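Local coordinates for protein fibrillarin-like rRNA/tRNA 2'-O-methyltransferase (Aeropyrum pernix, PDB 4DF3) that binds S-adenosylmethionine and probably uses its methyl group to methylate ribose 2'-hydroxyls of rRNA and tRNA at sites chosen by a guide RNA, at residues H143-V148 and R169-D174; I163-A168 and K202-G207. The protein carries 2 engineered substitutions. One frame throughout, in Å; residues are numbered along the deposited sequence.

Contact 1 of 2, residues H143-V148 and R169-D174; sequences HLVEGV and RFFLRD
Val148 and Leu172 form a parallel beta bridge, their CA atoms 5.0 Å apart. Val148 takes part in both backbone hydrogen bonds, as donor in one and acceptor in the other. Its N-H goes to Phe171 O at 2.8 Å. Its O receives Arg173 N at 2.9 Å, in an almost straight bond. Just before it, Gly147 CA adds a C-H...O contact of 3.4 Å to the same Phe171 O. With chi1 at -68°, Val148 CG2 is tucked between its own N and carbonyl carbon and turned onto Phe171 O, 3.3 Å away. Leu172 CD1 and Arg173 CG lie against Val148 O, their hydrocarbon packing beside the bridge. Farther back, Val145 crosses the Phe171 ring at about a right angle, CG1 sitting over one face 4.0 Å from the centroid; Phe170 CB covers the other face. Val145 O also comes within 3.4 Å of Phe171 CE1. With an alanine in place of Phe171, the loop would probably lose the apolar surface beneath Val145 CG1, and a gap would open there. Glu146 instead turns its carboxylate to Arg80 and Tyr106. The contact joins the end of helix 160-171 to the start of strand 148-153, with Phe171 and Val148 packed on Leu82 of strand 80-84 and Val145 and Val148 on Tyr106 of strand 104-109.

Contact 2 of 2, residues I163-A168 and K202-G207; sequences IVVRNA and KTLMDG
Val165 meets Gly207 and the Thr203 carbonyl across an interface to which neither segment brings an aromatic ring; the flat groups here are peptides, the Asn167 amide and the Asp206 carboxylate. Val165 CG2 approaches Thr203 O to 3.6 Å, an oxygen that already accepts Gly207 N within its own helix. On the side of helix 160-171 turned from this contact, the Asn167 amide lies nearly in plane with its partner: ND2 gives a bond of 2.9 Å to Ile163 O. It arrives 36° out of the Ile163 carbonyl plane, on the opposite face from Asn167 N, so two donors grip one oxygen. ND2 also reaches Ala135 O and OD1 bonds with the Tyr141 hydroxyl, which together fix the rotation of this buried amide. At the outer side of the other helix, Lys202 NZ lies 3.1 Å from Asp206 OD2, on its syn lone pair, in a salt bridge between residues one helical turn apart.

The interface itself is aliphatic. Chi1 of 165° sets Val165 CG1 anti to the backbone N, and both methyls reach Gly207 CA, CG1 at 4.0 Å. A CB on Gly207 would fall only 2.5 Å from Val165 CG2, so the lack of a side chain lets the helix end come this close. Beside it, Val164 CG1 touches Leu204 CD2 at 3.9 Å, and both side chains rest on Met178 and Met180 of strand 176-183. The axes of segments 163-168 and 202-206 come within 9.5 Å and run nearly parallel, with a crossing angle of -20°, layered side by side on one face of the central sheet. Such neighbouring helices over a seven-stranded sheet of order 3-2-1-4-5-7-6 mark the Rossmann-like fold of S-adenosylmethionine-dependent methyltransferases.

How the contacts relate
From the N terminus the segments come in the order 143-148, 163-168, 169-174 and 202-207, so the two loops cross. Contact 1 closes the first, which holds strand 148-153 and helix 160-171, the first two elements of a beta-alpha-beta crossover that goes on to strand 176-183, the parallel neighbour in the sheet. Contact 2 opens within that crossover, on the same helix, and closes beyond strand 176-183 at the end of helix 195-206. Helix 160-171 is thus shared: its C-terminal end is fastened to the sheet, its middle to the next helix. The centres of contacts 1 and 2 lie about 14 Å apart, and Arg169 NH2 packs 3.8 Å from Gly207 CA, linking the two directly.

Contact 1 of 2, residues H143-V148 and R169-D174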
# COMPACT_ATOMS: atom_id res chain seq x y z
N HIS A 143 -1.72 15.49 16.09
CA HIS A 143 -1.29 15.06 17.41
C HIS A 143 -1.20 13.53 17.52
O HIS A 143 -0.72 12.97 18.52
CB HIS A 143 -2.27 15.58 18.47
CG HIS A 143 -3.66 15.05 18.35
ND1 HIS A 143 -4.48 15.32 17.28
CD2 HIS A 143 -4.40 14.30 19.22
CE1 HIS A 143 -5.66 14.76 17.47
NE2 HIS A 143 -5.65 14.15 18.65
N LEU A 144 -1.68 12.85 16.51
CA LEU A 144 -1.76 11.38 16.55
C LEU A 144 -0.73 10.70 15.62
O LEU A 144 -0.55 9.47 15.64
CB LEU A 144 -3.19 10.93 16.22
CG LEU A 144 -4.32 11.41 17.15
CD1 LEU A 144 -5.61 11.05 16.48
CD2 LEU A 144 -4.21 10.72 18.52
N VAL A 145 -0.06 11.50 14.82
CA VAL A 145 0.82 10.97 13.77
C VAL A 145 2.17 11.60 13.87
O VAL A 145 2.32 12.82 13.70
CB VAL A 145 0.29 11.21 12.33
CG1 VAL A 145 1.29 10.65 11.27
CG2 VAL A 145 -1.05 10.53 12.14
N GLU A 146 3.18 10.76 14.13
CA GLU A 146 4.57 11.18 14.15
C GLU A 146 5.13 11.30 12.73
O GLU A 146 4.40 11.07 11.75
CB GLU A 146 5.41 10.11 14.93
CG GLU A 146 5.53 8.70 14.23
CD GLU A 146 6.25 7.69 15.11
OE1 GLU A 146 7.22 8.05 15.83
OE2 GLU A 146 5.81 6.52 15.14
N GLY A 147 6.40 11.68 12.62
CA GLY A 147 7.16 11.62 11.37
C GLY A 147 7.05 10.24 10.73
O GLY A 147 7.21 9.18 11.40
N VAL A 148 6.81 10.21 9.43
CA VAL A 148 6.72 8.91 8.78
C VAL A 148 7.77 8.71 7.72
O VAL A 148 8.20 9.66 7.08
CB VAL A 148 5.32 8.73 8.16
CG1 VAL A 148 4.27 8.62 9.34
CG2 VAL A 148 4.96 9.87 7.21
N ARG A 169 3.65 17.61 3.89
CA ARG A 169 4.26 18.79 4.61
C ARG A 169 4.24 18.64 6.12
O ARG A 169 5.24 18.99 6.81
CB ARG A 169 3.56 20.10 4.17
CG ARG A 169 4.11 20.56 2.82
CD ARG A 169 3.31 21.63 2.07
NE ARG A 169 4.06 22.02 0.87
CZ ARG A 169 3.58 22.73 -0.16
NH1 ARG A 169 2.31 23.15 -0.18
NH2 ARG A 169 4.38 23.02 -1.20
N PHE A 170 3.15 18.10 6.66
CA PHE A 170 3.03 17.85 8.08
C PHE A 170 3.88 16.69 8.59
O PHE A 170 4.44 16.79 9.68
CB PHE A 170 1.59 17.57 8.46
CG PHE A 170 0.78 18.80 8.67
CD1 PHE A 170 0.85 19.50 9.87
CD2 PHE A 170 -0.08 19.22 7.68
CE1 PHE A 170 0.08 20.66 10.07
CE2 PHE A 170 -0.87 20.40 7.86
CZ PHE A 170 -0.80 21.09 9.05
N PHE A 171 4.00 15.62 7.82
CA PHE A 171 4.45 14.33 8.40
C PHE A 171 5.63 13.61 7.74
O PHE A 171 6.19 12.75 8.35
CB PHE A 171 3.27 13.32 8.40
CG PHE A 171 2.04 13.81 9.15
CD1 PHE A 171 2.14 14.16 10.50
CD2 PHE A 171 0.85 14.07 8.46
CE1 PHE A 171 0.96 14.67 11.18
CE2 PHE A 171 -0.32 14.54 9.10
CZ PHE A 171 -0.26 14.85 10.49
N LEU A 172 5.85 13.83 6.45
CA LEU A 172 6.73 12.93 5.73
C LEU A 172 8.20 13.34 5.95
O LEU A 172 8.55 14.51 5.73
CB LEU A 172 6.38 12.91 4.22
CG LEU A 172 7.19 11.93 3.32
CD1 LEU A 172 6.86 10.54 3.74
CD2 LEU A 172 6.73 12.13 1.83
N ARG A 173 9.00 12.39 6.39
CA ARG A 173 10.45 12.66 6.60
C ARG A 173 11.10 13.10 5.32
O ARG A 173 10.63 12.79 4.19
CB ARG A 173 11.17 11.43 7.18
CG ARG A 173 10.74 11.07 8.60
CD ARG A 173 11.55 9.88 9.11
NE ARG A 173 12.97 10.08 8.90
CZ ARG A 173 13.77 10.65 9.82
NH1 ARG A 173 13.25 11.06 10.98
NH2 ARG A 173 15.07 10.86 9.52
N ASP A 174 12.22 13.82 5.48
CA ASP A 174 13.10 14.15 4.37
C ASP A 174 13.52 12.81 3.67
O ASP A 174 13.91 11.89 4.34
CB ASP A 174 14.32 14.90 4.95
CG ASP A 174 15.46 15.04 3.96
OD1 ASP A 174 15.21 15.54 2.86
OD2 ASP A 174 16.64 14.64 4.29

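Contact 2 of 2, residues I163-A168 and K202-G207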
# COMPACT_ATOMS: atom_id res chain seq x y z
N ILE A 163 -4.15 16.68 -1.45
CA ILE A 163 -4.31 16.03 -0.11
C ILE A 163 -2.95 15.43 0.27
O ILE A 163 -2.49 15.55 1.45
CB ILE A 163 -5.38 14.94 -0.14
CG1 ILE A 163 -6.74 15.59 -0.47
CG2 ILE A 163 -5.37 14.05 1.18
CD1 ILE A 163 -7.83 14.57 -0.67
N VAL A 164 -2.35 14.72 -0.70
CA VAL A 164 -1.00 14.16 -0.47
C VAL A 164 0.01 15.20 -0.06
O VAL A 164 0.75 14.98 0.95
CB VAL A 164 -0.50 13.36 -1.68
CG1 VAL A 164 1.02 13.01 -1.58
CG2 VAL A 164 -1.40 12.05 -1.82
N VAL A 165 0.08 16.32 -0.82
CA VAL A 165 1.11 17.33 -0.51
C VAL A 165 0.93 17.89 0.90
O VAL A 165 1.90 18.12 1.64
CB VAL A 165 1.11 18.41 -1.62
CG1 VAL A 165 1.85 19.65 -1.20
CG2 VAL A 165 1.72 17.77 -2.91
N ARG A 166 -0.33 18.14 1.26
CA ARG A 166 -0.68 18.72 2.57
C ARG A 166 -0.26 17.81 3.71
O ARG A 166 0.38 18.24 4.70
CB ARG A 166 -2.18 18.92 2.62
CG ARG A 166 -2.65 19.83 3.79
CD ARG A 166 -4.12 20.07 3.66
NE ARG A 166 -4.45 20.70 2.37
CZ ARG A 166 -5.47 20.33 1.61
NH1 ARG A 166 -6.32 19.39 1.99
NH2 ARG A 166 -5.68 20.97 0.45
N ASN A 167 -0.64 16.53 3.59
CA ASN A 167 -0.15 15.55 4.55
C ASN A 167 1.40 15.42 4.55
O ASN A 167 2.03 15.24 5.59
CB ASN A 167 -0.80 14.22 4.30
CG ASN A 167 -2.20 14.17 4.88
OD1 ASN A 167 -2.39 13.63 5.99
ND2 ASN A 167 -3.20 14.73 4.14
N ALA A 168 2.03 15.43 3.39
CA ALA A 168 3.48 15.24 3.37
C ALA A 168 4.14 16.38 4.11
O ALA A 168 5.14 16.18 4.80
CB ALA A 168 4.05 15.18 1.91
N LYS A 202 1.60 17.47 -11.65
CA LYS A 202 2.23 18.76 -11.48
C LYS A 202 2.08 19.23 -10.03
O LYS A 202 2.97 19.82 -9.45
CB LYS A 202 1.62 19.80 -12.44
CG LYS A 202 2.24 21.21 -12.32
CD LYS A 202 1.88 22.04 -13.62
CE LYS A 202 2.48 23.45 -13.70
NZ LYS A 202 2.07 24.30 -12.57
N THR A 203 0.93 18.92 -9.44
CA THR A 203 0.66 19.27 -8.02
C THR A 203 1.69 18.58 -7.13
O THR A 203 2.23 19.19 -6.21
CB THR A 203 -0.80 18.89 -7.69
OG1 THR A 203 -1.67 19.67 -8.53
CG2 THR A 203 -1.16 19.17 -6.25
N LEU A 204 2.03 17.32 -7.44
CA LEU A 204 3.01 16.62 -6.65
C LEU A 204 4.36 17.30 -6.82
O LEU A 204 5.05 17.54 -5.84
CB LEU A 204 3.10 15.11 -7.07
CG LEU A 204 1.80 14.35 -6.78
CD1 LEU A 204 1.88 12.89 -7.33
CD2 LEU A 204 1.54 14.26 -5.24
N MET A 205 4.71 17.62 -8.07
CA MET A 205 6.03 18.18 -8.39
C MET A 205 6.15 19.57 -7.80
O MET A 205 7.17 19.87 -7.18
CB MET A 205 6.25 18.23 -9.89
CG MET A 205 6.04 16.89 -10.54
SD MET A 205 6.58 16.80 -12.26
CE MET A 205 5.54 17.93 -13.20
N ASP A 206 5.11 20.37 -7.97
CA ASP A 206 5.03 21.69 -7.29
C ASP A 206 5.11 21.59 -5.77
O ASP A 206 5.47 22.57 -5.11
CB ASP A 206 3.77 22.53 -7.68
CG ASP A 206 3.80 23.02 -9.13
OD1 ASP A 206 4.86 22.95 -9.79
OD2 ASP A 206 2.71 23.41 -9.62
N GLY A 207 4.72 20.43 -5.20
CA GLY A 207 4.86 20.18 -3.76
C GLY A 207 6.21 19.65 -3.31
O GLY A 207 6.36 19.26 -2.17